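Cfl (Pectobacterium brasiliense, PDB 7A9J) probably activates carboxylic acids as an ATP-dependent ligase of the AMP-binding enzyme family, and binds a 1-oxo-indene-4-carboxylic acid related to coronafacic acid. Local coordinates at residues A[316-321]-A[328-333]. The protein carries 1 engineered substitution. Sequence-based numbering, arbitrary orientation.
With R4Z (6-ethyl-1-oxidanylidene-indene-4-carboxylic acid), chain B.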
loop_
_atom_site.group_PDB
_atom_site.type_symbol
_atom_site.label_atom_id
_atom_site.label_comp_id
_atom_site.label_asym_id
_atom_site.label_seq_id
_atom_site.Cartn_x
_atom_site.Cartn_y
_atom_site.Cartn_z
ATOM N N THR A 316 -12.779 4.732 -6.550
ATOM C CA THR A 316 -13.692 5.781 -6.963
ATOM C C THR A 316 -14.853 5.950 -5.986
ATOM O O THR A 316 -15.274 7.078 -5.725
ATOM C CB THR A 316 -14.193 5.472 -8.403
ATOM O OG1 THR A 316 -13.043 5.528 -9.299
ATOM C CG2 THR A 316 -15.313 6.454 -8.841
ATOM N N GLU A 317 -15.462 4.859 -5.492
ATOM C CA GLU A 317 -16.582 5.058 -4.575
ATOM C C GLU A 317 -16.108 5.690 -3.264
ATOM O O GLU A 317 -16.784 6.558 -2.686
ATOM C CB GLU A 317 -17.288 3.725 -4.300
ATOM C CG GLU A 317 -18.281 3.784 -3.198
ATOM C CD GLU A 317 -18.726 2.386 -2.763
ATOM O OE1 GLU A 317 -18.612 2.066 -1.558
ATOM O OE2 GLU A 317 -19.166 1.604 -3.643
ATOM N N LEU A 318 -14.964 5.247 -2.782
ATOM C CA LEU A 318 -14.394 5.855 -1.581
ATOM C C LEU A 318 -14.167 7.366 -1.782
ATOM O O LEU A 318 -14.431 8.173 -0.884
ATOM C CB LEU A 318 -13.082 5.148 -1.267
ATOM C CG LEU A 318 -12.189 5.758 -0.162
ATOM C CD1 LEU A 318 -12.967 5.965 1.093
ATOM C CD2 LEU A 318 -11.045 4.804 0.049
ATOM N N SER A 319 -13.705 7.774 -2.969
ATOM C CA SER A 319 -13.425 9.205 -3.175
ATOM C C SER A 319 -14.691 10.040 -3.048
ATOM O O SER A 319 -14.648 11.181 -2.562
ATOM C CB SER A 319 -12.758 9.423 -4.538
ATOM O OG SER A 319 -13.759 9.498 -5.555
ATOM N N GLN A 320 -15.837 9.496 -3.504
ATOM C CA GLN A 320 -17.103 10.197 -3.353
ATOM C C GLN A 320 -17.453 10.386 -1.875
ATOM O O GLN A 320 -17.786 11.497 -1.437
ATOM C CB GLN A 320 -18.219 9.418 -4.091
ATOM C CG GLN A 320 -17.832 9.167 -5.620
ATOM C CD GLN A 320 -18.691 8.124 -6.393
ATOM O OE1 GLN A 320 -19.685 7.590 -5.893
ATOM N NE2 GLN A 320 -18.282 7.846 -7.636
ATOM N N LYS A 321 -17.380 9.303 -1.090
ATOM C CA LYS A 321 -17.658 9.412 0.344
ATOM C C LYS A 321 -16.666 10.344 1.026
ATOM O O LYS A 321 -17.025 11.096 1.942
ATOM C CB LYS A 321 -17.594 8.034 0.992
ATOM C CG LYS A 321 -18.488 7.009 0.300
ATOM C CD LYS A 321 -18.197 5.590 0.762
ATOM C CE LYS A 321 -18.996 5.276 2.017
ATOM N NZ LYS A 321 -18.810 3.874 2.468
ATOM N N SER A 328 -12.190 16.914 0.806
ATOM C CA SER A 328 -10.827 16.661 0.361
ATOM C C SER A 328 -10.928 15.788 -0.883
ATOM O O SER A 328 -11.890 15.026 -1.042
ATOM C CB SER A 328 -10.009 15.973 1.470
ATOM O OG SER A 328 -8.633 15.696 1.141
ATOM N N HIS A 329 -9.923 15.887 -1.756
ATOM C CA HIS A 329 -9.996 15.314 -3.104
ATOM C C HIS A 329 -9.066 14.116 -3.121
ATOM O O HIS A 329 -7.844 14.273 -3.255
ATOM C CB HIS A 329 -9.600 16.346 -4.138
ATOM C CG HIS A 329 -10.381 17.623 -4.023
ATOM N ND1 HIS A 329 -11.479 17.889 -4.806
ATOM C CD2 HIS A 329 -10.242 18.691 -3.184
ATOM C CE1 HIS A 329 -11.976 19.072 -4.483
ATOM N NE2 HIS A 329 -11.237 19.585 -3.509
ATOM N N LEU A 330 -9.627 12.930 -2.881
ATOM C CA LEU A 330 -8.811 11.732 -2.719
ATOM C C LEU A 330 -8.019 11.418 -3.978
ATOM O O LEU A 330 -8.482 11.632 -5.109
ATOM C CB LEU A 330 -9.705 10.527 -2.362
ATOM C CG LEU A 330 -8.967 9.256 -1.898
ATOM C CD1 LEU A 330 -8.277 9.449 -0.512
ATOM C CD2 LEU A 330 -10.053 8.139 -1.787
ATOM N N GLN A 331 -6.824 10.873 -3.772
ATOM C CA GLN A 331 -5.956 10.423 -4.839
ATOM C C GLN A 331 -5.795 8.926 -4.664
ATOM O O GLN A 331 -6.046 8.397 -3.586
ATOM C CB GLN A 331 -4.589 11.141 -4.777
ATOM C CG GLN A 331 -4.807 12.656 -4.806
ATOM C CD GLN A 331 -3.492 13.439 -4.977
ATOM O OE1 GLN A 331 -2.426 12.850 -4.981
ATOM N NE2 GLN A 331 -3.603 14.723 -5.214
ATOM N N SER A 332 -5.259 8.274 -5.676
ATOM C CA SER A 332 -4.944 6.872 -5.463
ATOM C C SER A 332 -3.640 6.518 -6.145
ATOM O O SER A 332 -3.199 7.158 -7.089
ATOM C CB SER A 332 -6.091 5.914 -5.976
ATOM O OG SER A 332 -6.341 6.136 -7.362
ATOM N N SER A 333 -3.054 5.429 -5.644
ATOM C CA SER A 333 -1.822 4.909 -6.187
ATOM C C SER A 333 -2.023 3.421 -6.398
ATOM O O SER A 333 -2.698 2.760 -5.615
ATOM C CB SER A 333 -0.641 5.229 -5.182
ATOM O OG SER A 333 0.589 4.791 -5.744
HETATM C C13 R4Z B . 5.202 -1.586 -4.307
HETATM C C15 R4Z B . 3.198 -0.039 -4.469
HETATM C C02 R4Z B . 1.100 1.495 -4.438
HETATM C C03 R4Z B . -0.122 1.621 -3.779
HETATM C C04 R4Z B . -0.214 0.389 -2.877
HETATM C C05 R4Z B . 1.942 0.391 -4.073
HETATM C C06 R4Z B . 1.221 -0.335 -3.092
HETATM C C07 R4Z B . 1.818 -1.458 -2.532
HETATM C C08 R4Z B . 1.056 -2.262 -1.465
HETATM C C11 R4Z B . 3.099 -1.855 -2.910
HETATM C C12 R4Z B . 3.814 -1.148 -3.887
HETATM C C14 R4Z B . 6.259 -1.149 -3.253
HETATM O O01 R4Z B . 1.431 2.286 -5.283
HETATM O O09 R4Z B . 1.719 -3.084 -0.777
HETATM O O10 R4Z B . -0.196 -2.135 -1.272
HETATM O O HOH W 1 -12.418 12.741 -2.609
#
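The helical backbone of 316-321 comes nearest to 328-333 where the CA atoms of S319 and L330 lie 5.3 Å apart, with no direct hydrogen bond joining the two segments. L330 points its CB at the helix and supplies the second segment's share of the apolar packing. Its CG stands anti to the backbone N (chi1 -169°), and from there the CD2 branch reaches the helix and touches both L318 and S319: it meets L318 CG at 3.6 Å and S319 CA at 3.8 Å. The two leucine side chains cross at about a right angle, and CD2 is the branch of L330 that meets L318. Nearer the backbone, L330 CB meets S319 CB at 3.9 Å. S319 OG donates within the helix to T316 O at 2.9 Å, tilted 26° from the carbonyl plane. In the beta-alpha-beta unit of strand 306-311, helix 316-326 and strand 331-335, this packing sets the helix against 328-333, whose strand runs parallel to 306-311, while P283, H287 and I290 of helix 283-294 cover L318. One water links three backbone groups, donating to S319 O (2.7 Å) and S328 O and accepting from L330 N. Farther along the strand, S333 belongs to the ligand pocket: its OG donates a 2.7 Å hydrogen bond to O01, the ketone oxygen of the bound 1-oxo-indene-4-carboxylic acid.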